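Local coordinates for protein peroxinectin A (Dictyostelium discoideum, PDB 6ERC) that uses hydrogen peroxide to oxidise phenolic donors, iodide and thiocyanate at a covalently modified heme, as a secreted glycoprotein of the animal heme peroxidase family, at residues Met71-Leu85 against Arg213-Leu227. Residues are numbered along the deposited sequence; the frame is centred on the assembly and turned at random.
With NA (sodium ion), chain K; HEM (protoporphyrin IX containing Fe), chain F.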
ATOM      1  N   MET A  71       9.791   9.748  -1.013  1.00 53.27           N
ATOM      2  CA  MET A  71      10.137   8.604  -0.178  1.00 51.71           C
ATOM      3  C   MET A  71       9.041   8.296   0.834  1.00 49.94           C
ATOM      4  O   MET A  71       8.868   7.137   1.226  1.00 49.53           O
ATOM      5  CB  MET A  71      11.465   8.866   0.537  1.00 52.88           C
ATOM      6  CG  MET A  71      11.923   7.741   1.454  1.00 51.77           C
ATOM      7  SD  MET A  71      12.173   6.174   0.594  1.00 52.20           S
ATOM      8  CE  MET A  71      13.787   6.443  -0.132  1.00 51.29           C
ATOM      9  N   PHE A  72       8.296   9.316   1.271  1.00 50.81           N
ATOM     10  CA  PHE A  72       7.231   9.098   2.246  1.00 51.89           C
ATOM     11  C   PHE A  72       6.139   8.197   1.681  1.00 50.79           C
ATOM     12  O   PHE A  72       5.666   7.277   2.360  1.00 49.42           O
ATOM     13  CB  PHE A  72       6.644  10.438   2.694  1.00 53.34           C
ATOM     14  CG  PHE A  72       5.398  10.307   3.525  1.00 52.30           C
ATOM     15  CD1 PHE A  72       5.472   9.940   4.857  1.00 53.01           C
ATOM     16  CD2 PHE A  72       4.153  10.559   2.974  1.00 53.07           C
ATOM     17  CE1 PHE A  72       4.328   9.819   5.623  1.00 53.21           C
ATOM     18  CE2 PHE A  72       3.005  10.441   3.735  1.00 52.34           C
ATOM     19  CZ  PHE A  72       3.093  10.071   5.060  1.00 53.28           C
ATOM     20  N   ASN A  73       5.711   8.449   0.442  1.00 49.84           N
ATOM     21  CA  ASN A  73       4.672   7.610  -0.138  1.00 50.68           C
ATOM     22  C   ASN A  73       5.232   6.301  -0.675  1.00 48.85           C
ATOM     23  O   ASN A  73       4.479   5.331  -0.812  1.00 48.43           O
ATOM     24  CB  ASN A  73       3.908   8.372  -1.234  1.00 51.97           C
ATOM     25  CG  ASN A  73       4.642   8.420  -2.559  1.00 51.46           C
ATOM     26  OD1 ASN A  73       4.814   7.400  -3.231  1.00 50.82           O
ATOM     27  ND2 ASN A  73       5.036   9.620  -2.966  1.00 51.79           N
ATOM     28  N   MET A  74       6.535   6.242  -0.957  1.00 49.34           N
ATOM     29  CA  MET A  74       7.155   4.961  -1.277  1.00 49.54           C
ATOM     30  C   MET A  74       7.107   4.018  -0.082  1.00 48.52           C
ATOM     31  O   MET A  74       6.904   2.809  -0.243  1.00 47.87           O
ATOM     32  CB  MET A  74       8.594   5.175  -1.740  1.00 50.36           C
ATOM     33  CG  MET A  74       8.706   5.784  -3.127  1.00 51.56           C
ATOM     34  SD  MET A  74       8.010   4.723  -4.415  1.00 52.35           S
ATOM     35  CE  MET A  74       8.296   5.732  -5.864  1.00 51.96           C
ATOM     36  N   TRP A  75       7.282   4.550   1.130  1.00 47.62           N
ATOM     37  CA  TRP A  75       7.135   3.709   2.312  1.00 49.53           C
ATOM     38  C   TRP A  75       5.677   3.347   2.546  1.00 48.54           C
ATOM     39  O   TRP A  75       5.369   2.216   2.942  1.00 47.52           O
ATOM     40  CB  TRP A  75       7.705   4.400   3.548  1.00 50.11           C
ATOM     41  CG  TRP A  75       7.741   3.474   4.718  1.00 50.33           C
ATOM     42  CD1 TRP A  75       6.850   3.413   5.748  1.00 50.36           C
ATOM     43  CD2 TRP A  75       8.708   2.449   4.962  1.00 49.93           C
ATOM     44  NE1 TRP A  75       7.210   2.417   6.626  1.00 49.77           N
ATOM     45  CE2 TRP A  75       8.347   1.812   6.164  1.00 50.24           C
ATOM     46  CE3 TRP A  75       9.848   2.014   4.282  1.00 51.35           C
ATOM     47  CZ2 TRP A  75       9.088   0.762   6.702  1.00 52.68           C
ATOM     48  CZ3 TRP A  75      10.582   0.972   4.818  1.00 51.32           C
ATOM     49  CH2 TRP A  75      10.198   0.357   6.015  1.00 51.64           C
ATOM     50  N   GLY A  76       4.768   4.297   2.322  1.00 51.01           N
ATOM     51  CA  GLY A  76       3.350   3.994   2.444  1.00 48.48           C
ATOM     52  C   GLY A  76       2.933   2.850   1.543  1.00 46.84           C
ATOM     53  O   GLY A  76       2.252   1.919   1.974  1.00 45.82           O
ATOM     54  N   GLN A  77       3.345   2.904   0.276  1.00 48.09           N
ATOM     55  CA  GLN A  77       3.044   1.812  -0.642  1.00 51.16           C
ATOM     56  C   GLN A  77       3.745   0.532  -0.207  1.00 50.16           C
ATOM     57  O   GLN A  77       3.183  -0.565  -0.319  1.00 49.10           O
ATOM     58  CB  GLN A  77       3.455   2.197  -2.063  1.00 50.53           C
ATOM     59  CG  GLN A  77       3.010   1.209  -3.125  1.00 51.23           C
ATOM     60  CD  GLN A  77       3.463   1.613  -4.513  1.00 52.81           C
ATOM     61  OE1 GLN A  77       4.131   2.636  -4.687  1.00 52.51           O
ATOM     62  NE2 GLN A  77       3.101   0.813  -5.511  1.00 52.83           N
ATOM     63  N   PHE A  78       4.975   0.656   0.293  1.00 51.08           N
ATOM     64  CA  PHE A  78       5.679  -0.500   0.836  1.00 50.92           C
ATOM     65  C   PHE A  78       4.987  -1.036   2.081  1.00 49.61           C
ATOM     66  O   PHE A  78       4.973  -2.250   2.310  1.00 49.48           O
ATOM     67  CB  PHE A  78       7.126  -0.121   1.151  1.00 51.05           C
ATOM     68  CG  PHE A  78       7.959  -1.265   1.644  1.00 51.91           C
ATOM     69  CD1 PHE A  78       8.595  -2.110   0.751  1.00 52.51           C
ATOM     70  CD2 PHE A  78       8.111  -1.494   2.999  1.00 51.58           C
ATOM     71  CE1 PHE A  78       9.360  -3.160   1.200  1.00 52.97           C
ATOM     72  CE2 PHE A  78       8.874  -2.545   3.452  1.00 52.06           C
ATOM     73  CZ  PHE A  78       9.502  -3.377   2.551  1.00 53.46           C
ATOM     74  N   LEU A  79       4.396  -0.150   2.886  1.00 48.78           N
ATOM     75  CA  LEU A  79       3.741  -0.576   4.116  1.00 48.64           C
ATOM     76  C   LEU A  79       2.468  -1.364   3.827  1.00 50.92           C
ATOM     77  O   LEU A  79       2.221  -2.403   4.447  1.00 51.11           O
ATOM     78  CB  LEU A  79       3.435   0.643   4.986  1.00 48.70           C
ATOM     79  CG  LEU A  79       2.657   0.400   6.280  1.00 48.97           C
ATOM     80  CD1 LEU A  79       3.301  -0.686   7.131  1.00 49.40           C
ATOM     81  CD2 LEU A  79       2.557   1.701   7.066  1.00 49.34           C
ATOM     82  N   ILE A  80       1.638  -0.884   2.894  1.00 52.46           N
ATOM     83  CA  ILE A  80       0.381  -1.575   2.623  1.00 52.51           C
ATOM     84  C   ILE A  80       0.641  -2.955   2.038  1.00 52.24           C
ATOM     85  O   ILE A  80      -0.119  -3.898   2.290  1.00 52.60           O
ATOM     86  CB  ILE A  80      -0.528  -0.739   1.697  1.00 52.59           C
ATOM     87  CG1 ILE A  80      -1.889  -1.421   1.544  1.00 51.07           C
ATOM     88  CG2 ILE A  80       0.110  -0.538   0.331  1.00 53.25           C
ATOM     89  CD1 ILE A  80      -2.739  -1.362   2.798  1.00 51.65           C
ATOM     90  N   HIS A  81       1.702  -3.102   1.247  1.00 53.16           N
ATOM     91  CA  HIS A  81       2.047  -4.417   0.723  1.00 55.86           C
ATOM     92  C   HIS A  81       2.475  -5.388   1.819  1.00 56.69           C
ATOM     93  O   HIS A  81       2.646  -6.578   1.533  1.00 56.22           O
ATOM     94  CB  HIS A  81       3.148  -4.286  -0.330  1.00 55.14           C
ATOM     95  CG  HIS A  81       2.712  -3.573  -1.571  1.00 54.27           C
ATOM     96  ND1 HIS A  81       3.592  -3.186  -2.559  1.00 54.77           N
ATOM     97  CD2 HIS A  81       1.485  -3.175  -1.987  1.00 54.74           C
ATOM     98  CE1 HIS A  81       2.928  -2.581  -3.528  1.00 54.27           C
ATOM     99  NE2 HIS A  81       1.648  -2.561  -3.205  1.00 53.89           N
ATOM    100  N   ASN A  82       2.652  -4.915   3.052  1.00 54.17           N
ATOM    101  CA  ASN A  82       2.859  -5.782   4.202  1.00 56.10           C
ATOM    102  C   ASN A  82       1.561  -6.165   4.899  1.00 55.93           C
ATOM    103  O   ASN A  82       1.607  -6.909   5.885  1.00 56.12           O
ATOM    104  CB  ASN A  82       3.782  -5.104   5.226  1.00 56.65           C
ATOM    105  CG  ASN A  82       5.251  -5.311   4.923  1.00 57.35           C
ATOM    106  OD1 ASN A  82       5.830  -6.336   5.286  1.00 58.15           O
ATOM    107  ND2 ASN A  82       5.866  -4.332   4.270  1.00 56.31           N
ATOM    108  N   MET A  83       0.412  -5.690   4.421  1.00 57.45           N
ATOM    109  CA  MET A  83      -0.808  -5.780   5.218  1.00 55.40           C
ATOM    110  C   MET A  83      -2.025  -6.295   4.459  1.00 54.95           C
ATOM    111  O   MET A  83      -2.790  -7.082   5.019  1.00 54.67           O
ATOM    112  CB  MET A  83      -1.120  -4.398   5.811  1.00 53.38           C
ATOM    113  CG  MET A  83      -0.047  -3.872   6.750  1.00 51.67           C
ATOM    114  SD  MET A  83      -0.422  -2.242   7.428  1.00 46.20           S
ATOM    115  CE  MET A  83      -1.886  -2.603   8.385  1.00 50.57           C
ATOM    116  N   ALA A  84      -2.241  -5.865   3.218  1.00 57.10           N
ATOM    117  CA  ALA A  84      -3.509  -6.153   2.557  1.00 57.71           C
ATOM    118  C   ALA A  84      -3.327  -6.359   1.060  1.00 56.58           C
ATOM    119  O   ALA A  84      -2.528  -5.672   0.420  1.00 56.60           O
ATOM    120  CB  ALA A  84      -4.514  -5.022   2.796  1.00 56.89           C
ATOM    121  N   LEU A  85      -4.090  -7.304   0.512  1.00 56.14           N
ATOM    122  CA  LEU A  85      -4.198  -7.488  -0.931  1.00 58.49           C
ATOM    123  C   LEU A  85      -5.627  -7.888  -1.259  1.00 57.50           C
ATOM    124  O   LEU A  85      -6.114  -8.910  -0.767  1.00 57.53           O
ATOM    125  CB  LEU A  85      -3.225  -8.552  -1.444  1.00 59.15           C
ATOM    126  CG  LEU A  85      -3.339  -8.847  -2.944  1.00 57.90           C
ATOM    127  CD1 LEU A  85      -2.824  -7.673  -3.759  1.00 57.50           C
ATOM    128  CD2 LEU A  85      -2.608 -10.123  -3.312  1.00 58.42           C
ATOM    129  N   ARG A 213       3.461  -7.721  -6.397  1.00 57.60           N
ATOM    130  CA  ARG A 213       3.508  -6.408  -7.041  1.00 58.46           C
ATOM    131  C   ARG A 213       4.695  -5.580  -6.568  1.00 56.71           C
ATOM    132  O   ARG A 213       4.592  -4.362  -6.389  1.00 55.61           O
ATOM    133  CB  ARG A 213       2.189  -5.672  -6.807  1.00 57.97           C
ATOM    134  CG  ARG A 213       1.766  -5.585  -5.346  1.00 58.14           C
ATOM    135  CD  ARG A 213       0.361  -5.047  -5.162  1.00 58.39           C
ATOM    136  NE  ARG A 213      -0.117  -5.307  -3.805  1.00 58.43           N
ATOM    137  CZ  ARG A 213      -1.232  -4.802  -3.283  1.00 60.95           C
ATOM    138  NH1 ARG A 213      -2.010  -3.989  -3.997  1.00 61.18           N
ATOM    139  NH2 ARG A 213      -1.567  -5.107  -2.036  1.00 60.60           N
ATOM    140  N   GLY A 214       5.847  -6.221  -6.362  1.00 58.31           N
ATOM    141  CA  GLY A 214       7.032  -5.487  -5.957  1.00 57.59           C
ATOM    142  C   GLY A 214       7.649  -4.689  -7.088  1.00 56.98           C
ATOM    143  O   GLY A 214       8.309  -3.674  -6.846  1.00 56.55           O
ATOM    144  N   ASN A 215       7.447  -5.128  -8.329  1.00 55.85           N
ATOM    145  CA  ASN A 215       7.975  -4.416  -9.485  1.00 55.44           C
ATOM    146  C   ASN A 215       7.122  -3.222  -9.894  1.00 56.88           C
ATOM    147  O   ASN A 215       7.460  -2.565 -10.884  1.00 55.22           O
ATOM    148  CB  ASN A 215       8.100  -5.367 -10.677  1.00 55.97           C
ATOM    149  CG  ASN A 215       9.095  -6.485 -10.433  1.00 57.57           C
ATOM    150  OD1 ASN A 215      10.272  -6.371 -10.775  1.00 55.24           O
ATOM    151  ND2 ASN A 215       8.621  -7.576  -9.843  1.00 59.11           N
ATOM    152  N   GLU A 216       6.040  -2.926  -9.163  1.00 58.53           N
ATOM    153  CA  GLU A 216       5.113  -1.874  -9.579  1.00 56.48           C
ATOM    154  C   GLU A 216       5.861  -0.609  -9.986  1.00 55.90           C
ATOM    155  O   GLU A 216       5.596  -0.037 -11.049  1.00 57.54           O
ATOM    156  CB  GLU A 216       4.115  -1.576  -8.456  1.00 57.67           C
ATOM    157  CG  GLU A 216       2.831  -0.864  -8.914  1.00 57.82           C
ATOM    158  CD  GLU A 216       2.940   0.656  -8.933  1.00 57.48           C
ATOM    159  OE1 GLU A 216       4.047   1.188  -8.711  1.00 57.85           O
ATOM    160  OE2 GLU A 216       1.906   1.323  -9.167  1.00 60.23           O
ATOM    161  N   ASN A 217       6.802  -0.160  -9.162  1.00 54.24           N
ATOM    162  CA  ASN A 217       7.617   0.991  -9.522  1.00 55.29           C
ATOM    163  C   ASN A 217       9.011   0.810  -8.943  1.00 55.08           C
ATOM    164  O   ASN A 217       9.199   0.053  -7.983  1.00 54.67           O
ATOM    165  CB  ASN A 217       6.998   2.306  -9.031  1.00 53.65           C
ATOM    166  CG  ASN A 217       6.996   2.426  -7.525  1.00 52.82           C
ATOM    167  OD1 ASN A 217       7.973   2.878  -6.930  1.00 53.91           O
ATOM    168  ND2 ASN A 217       5.893   2.035  -6.899  1.00 52.12           N
ATOM    169  N   PRO A 218      10.014   1.497  -9.502  1.00 53.75           N
ATOM    170  CA  PRO A 218      11.392   1.291  -9.023  1.00 54.96           C
ATOM    171  C   PRO A 218      11.604   1.750  -7.593  1.00 54.00           C
ATOM    172  O   PRO A 218      12.261   1.047  -6.815  1.00 54.26           O
ATOM    173  CB  PRO A 218      12.237   2.110 -10.012  1.00 55.60           C
ATOM    174  CG  PRO A 218      11.323   2.400 -11.181  1.00 55.74           C
ATOM    175  CD  PRO A 218       9.951   2.463 -10.611  1.00 55.15           C
ATOM    176  N   GLY A 219      11.084   2.920  -7.225  1.00 54.19           N
ATOM    177  CA  GLY A 219      11.210   3.371  -5.851  1.00 52.90           C
ATOM    178  C   GLY A 219      10.740   2.334  -4.854  1.00 52.82           C
ATOM    179  O   GLY A 219      11.273   2.244  -3.745  1.00 53.27           O
ATOM    180  N   LEU A 220       9.739   1.536  -5.231  1.00 51.09           N
ATOM    181  CA  LEU A 220       9.310   0.430  -4.386  1.00 51.24           C
ATOM    182  C   LEU A 220      10.350  -0.682  -4.376  1.00 51.67           C
ATOM    183  O   LEU A 220      10.653  -1.251  -3.322  1.00 49.22           O
ATOM    184  CB  LEU A 220       7.961  -0.096  -4.873  1.00 50.66           C
ATOM    185  CG  LEU A 220       7.310  -1.233  -4.083  1.00 52.01           C
ATOM    186  CD1 LEU A 220       7.043  -0.813  -2.647  1.00 51.02           C
ATOM    187  CD2 LEU A 220       6.020  -1.671  -4.766  1.00 53.69           C
ATOM    188  N   LEU A 221      10.906  -1.007  -5.546  1.00 52.03           N
ATOM    189  CA  LEU A 221      11.956  -2.015  -5.615  1.00 52.44           C
ATOM    190  C   LEU A 221      13.199  -1.578  -4.858  1.00 53.83           C
ATOM    191  O   LEU A 221      13.892  -2.413  -4.268  1.00 53.00           O
ATOM    192  CB  LEU A 221      12.305  -2.308  -7.075  1.00 53.90           C
ATOM    193  CG  LEU A 221      11.610  -3.525  -7.681  1.00 55.04           C
ATOM    194  CD1 LEU A 221      11.670  -3.479  -9.197  1.00 55.66           C
ATOM    195  CD2 LEU A 221      12.257  -4.798  -7.162  1.00 55.93           C
ATOM    196  N   SER A 222      13.498  -0.277  -4.862  1.00 53.47           N
ATOM    197  CA  SER A 222      14.662   0.210  -4.132  1.00 52.94           C
ATOM    198  C   SER A 222      14.536  -0.082  -2.644  1.00 54.08           C
ATOM    199  O   SER A 222      15.507  -0.505  -2.003  1.00 54.85           O
ATOM    200  CB  SER A 222      14.845   1.706  -4.372  1.00 52.41           C
ATOM    201  OG  SER A 222      15.279   1.949  -5.696  1.00 53.87           O
ATOM    202  N   ILE A 223      13.349   0.131  -2.073  1.00 50.42           N
ATOM    203  CA  ILE A 223      13.150  -0.201  -0.666  1.00 51.82           C
ATOM    204  C   ILE A 223      13.340  -1.695  -0.448  1.00 53.99           C
ATOM    205  O   ILE A 223      13.971  -2.119   0.528  1.00 54.04           O
ATOM    206  CB  ILE A 223      11.767   0.276  -0.184  1.00 50.83           C
ATOM    207  CG1 ILE A 223      11.691   1.806  -0.244  1.00 51.67           C
ATOM    208  CG2 ILE A 223      11.505  -0.217   1.242  1.00 50.47           C
ATOM    209  CD1 ILE A 223      10.337   2.393   0.123  1.00 50.01           C
ATOM    210  N   HIS A 224      12.799  -2.519  -1.347  1.00 54.37           N
ATOM    211  CA  HIS A 224      13.049  -3.954  -1.266  1.00 56.21           C
ATOM    212  C   HIS A 224      14.544  -4.236  -1.223  1.00 55.69           C
ATOM    213  O   HIS A 224      15.019  -5.023  -0.399  1.00 55.75           O
ATOM    214  CB  HIS A 224      12.412  -4.672  -2.456  1.00 55.64           C
ATOM    215  CG  HIS A 224      10.924  -4.786  -2.372  1.00 56.98           C
ATOM    216  ND1 HIS A 224      10.087  -3.694  -2.456  1.00 57.57           N
ATOM    217  CD2 HIS A 224      10.120  -5.865  -2.223  1.00 57.88           C
ATOM    218  CE1 HIS A 224       8.832  -4.096  -2.358  1.00 57.26           C
ATOM    219  NE2 HIS A 224       8.825  -5.409  -2.217  1.00 56.92           N
ATOM    220  N   THR A 225      15.303  -3.584  -2.104  1.00 54.40           N
ATOM    221  CA  THR A 225      16.729  -3.864  -2.219  1.00 54.26           C
ATOM    222  C   THR A 225      17.461  -3.551  -0.920  1.00 55.73           C
ATOM    223  O   THR A 225      18.236  -4.374  -0.418  1.00 56.90           O
ATOM    224  CB  THR A 225      17.319  -3.060  -3.380  1.00 54.47           C
ATOM    225  OG1 THR A 225      16.620  -3.381  -4.588  1.00 54.68           O
ATOM    226  CG2 THR A 225      18.799  -3.367  -3.561  1.00 55.62           C
ATOM    227  N   LEU A 226      17.229  -2.365  -0.358  1.00 55.33           N
ATOM    228  CA  LEU A 226      18.004  -1.942   0.803  1.00 54.88           C
ATOM    229  C   LEU A 226      17.746  -2.846   2.000  1.00 56.52           C
ATOM    230  O   LEU A 226      18.677  -3.182   2.743  1.00 58.49           O
ATOM    231  CB  LEU A 226      17.688  -0.486   1.152  1.00 53.33           C
ATOM    232  CG  LEU A 226      17.970   0.571   0.078  1.00 54.16           C
ATOM    233  CD1 LEU A 226      17.852   1.969   0.671  1.00 54.41           C
ATOM    234  CD2 LEU A 226      19.336   0.389  -0.572  1.00 54.82           C
ATOM    235  N   LEU A 227      16.494  -3.257   2.208  1.00 53.54           N
ATOM    236  CA  LEU A 227      16.201  -4.139   3.332  1.00 56.85           C
ATOM    237  C   LEU A 227      16.742  -5.542   3.097  1.00 57.45           C
ATOM    238  O   LEU A 227      17.014  -6.268   4.060  1.00 55.54           O
ATOM    239  CB  LEU A 227      14.697  -4.183   3.595  1.00 55.79           C
ATOM    240  CG  LEU A 227      14.067  -2.886   4.107  1.00 55.32           C
ATOM    241  CD1 LEU A 227      12.583  -3.094   4.391  1.00 54.50           C
ATOM    242  CD2 LEU A 227      14.779  -2.365   5.350  1.00 55.17           C
TER
HETATM  243 NA    NA K 609       1.870  -9.308   6.253  1.00 57.05          NA
HETATM  244  CHA HEM F 604      -4.012  -0.508  -4.374  1.00 54.12           C
HETATM  245  CHB HEM F 604      -1.072   1.201  -7.811  1.00 50.11           C
HETATM  246  CHC HEM F 604       0.981   4.170  -4.549  1.00 47.77           C
HETATM  247  CHD HEM F 604      -2.134   2.620  -1.179  1.00 52.38           C
HETATM  248  C1A HEM F 604      -3.436  -0.256  -5.594  1.00 52.15           C
HETATM  249  C2A HEM F 604      -3.864  -0.802  -6.858  1.00 50.82           C
HETATM  250  C3A HEM F 604      -3.059  -0.332  -7.815  1.00 49.41           C
HETATM  251  C4A HEM F 604      -2.086   0.527  -7.179  1.00 49.80           C
HETATM  252  CMA HEM F 604      -3.126  -0.643  -9.327  1.00 45.54           C
HETATM  253  CAA HEM F 604      -5.063  -1.749  -7.032  1.00 51.66           C
HETATM  254  CBA HEM F 604      -6.126  -0.976  -7.801  1.00 52.61           C
HETATM  255  CGA HEM F 604      -7.484  -1.568  -7.533  1.00 54.79           C
HETATM  256  O1A HEM F 604      -7.942  -1.534  -6.361  1.00 54.82           O
HETATM  257  O2A HEM F 604      -8.120  -2.066  -8.496  1.00 54.01           O
HETATM  258  C1B HEM F 604      -0.256   2.132  -7.215  1.00 49.24           C
HETATM  259  C2B HEM F 604       0.810   2.840  -7.879  1.00 47.71           C
HETATM  260  C3B HEM F 604       1.386   3.659  -6.983  1.00 48.25           C
HETATM  261  C4B HEM F 604       0.694   3.494  -5.720  1.00 49.49           C
HETATM  262  CMB HEM F 604       1.157   2.616  -9.365  1.00 43.14           C
HETATM  263  CAB HEM F 604       2.565   4.644  -7.162  1.00 47.63           C
HETATM  264  CBB HEM F 604       3.159   4.869  -8.339  1.00 48.58           C
HETATM  265  C1C HEM F 604       0.317   4.023  -3.350  1.00 47.66           C
HETATM  266  C2C HEM F 604       0.595   4.737  -2.116  1.00 48.10           C
HETATM  267  C3C HEM F 604      -0.274   4.301  -1.179  1.00 49.54           C
HETATM  268  C4C HEM F 604      -1.116   3.304  -1.805  1.00 51.55           C
HETATM  269  CMC HEM F 604       1.713   5.797  -2.024  1.00 45.50           C
HETATM  270  CAC HEM F 604      -0.486   4.670   0.313  1.00 47.87           C
HETATM  271  CBC HEM F 604       0.228   5.557   1.009  1.00 47.73           C
HETATM  272  C1D HEM F 604      -2.881   1.611  -1.739  1.00 52.10           C
HETATM  273  C2D HEM F 604      -3.840   0.783  -1.044  1.00 51.41           C
HETATM  274  C3D HEM F 604      -4.359  -0.068  -1.934  1.00 54.18           C
HETATM  275  C4D HEM F 604      -3.738   0.174  -3.213  1.00 54.05           C
HETATM  276  CMD HEM F 604      -4.197   0.913   0.450  1.00 49.08           C
HETATM  277  CAD HEM F 604      -5.408  -1.167  -1.688  1.00 53.66           C
HETATM  278  CBD HEM F 604      -4.637  -2.331  -1.074  1.00 54.33           C
HETATM  279  CGD HEM F 604      -5.217  -3.657  -1.504  1.00 53.26           C
HETATM  280  O1D HEM F 604      -4.838  -4.145  -2.600  1.00 51.67           O
HETATM  281  O2D HEM F 604      -6.048  -4.239  -0.762  1.00 51.47           O
HETATM  282  NA  HEM F 604      -2.345   0.552  -5.826  1.00 54.14           N
HETATM  283  NB  HEM F 604      -0.302   2.552  -5.900  1.00 54.65           N
HETATM  284  NC  HEM F 604      -0.731   3.157  -3.120  1.00 52.80           N
HETATM  285  ND  HEM F 604      -2.843   1.210  -3.058  1.00 55.15           N
HETATM  286 FE   HEM F 604      -1.552   1.834  -4.446  1.00 61.91          FE
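Gln77 meets Glu216 and Asn217 beside pyrroles B and C of the heme, near the CHC bridge, a worked example of how a peroxidase builds its distal side from two distant pieces of chain. Both cross-bonds are weak: Asn217 ND2 gives to Gln77 OE1 over 2.9 Å at a bent 128°, and Gln77 NE2 reaches Glu216 OE1 at 3.4 Å, nearly straight. Asn217 ND2 also binds Glu216 OE1, while its OD1 caps helix 218-227 through Leu220 N. Glu216 itself is tied by OE2 to the heme methyl CMB, an ester link as in mammalian members of the family.

Farther along the heme, the guanidinium of Arg213 lies 24° from parallel to the His81 ring, between that ring on one face and Leu85 CD1 on the other. With the chain extended from CG to NE, its NH1 donates to heme propionate O1D at 3.2 Å. Replacing Arg213 by an alanine would probably cost O1D this donor and part Leu85 CD1 and His81 from the group between them.

Beyond these polar groups, Phe78 is a knob among Leu220, Ile223, His224 and Leu227. Ile223 CG2 sits 3.6 Å from the centroid of the Phe78 ring, a CH-pi contact, and the Phe78 edge meets the His224 face in a T-shaped pair. Arg213 CG makes a CH-pi contact with His81, consistent with a preorganised pair of predicted transition-state stabiliser and proton acceptor beside an anchored heme.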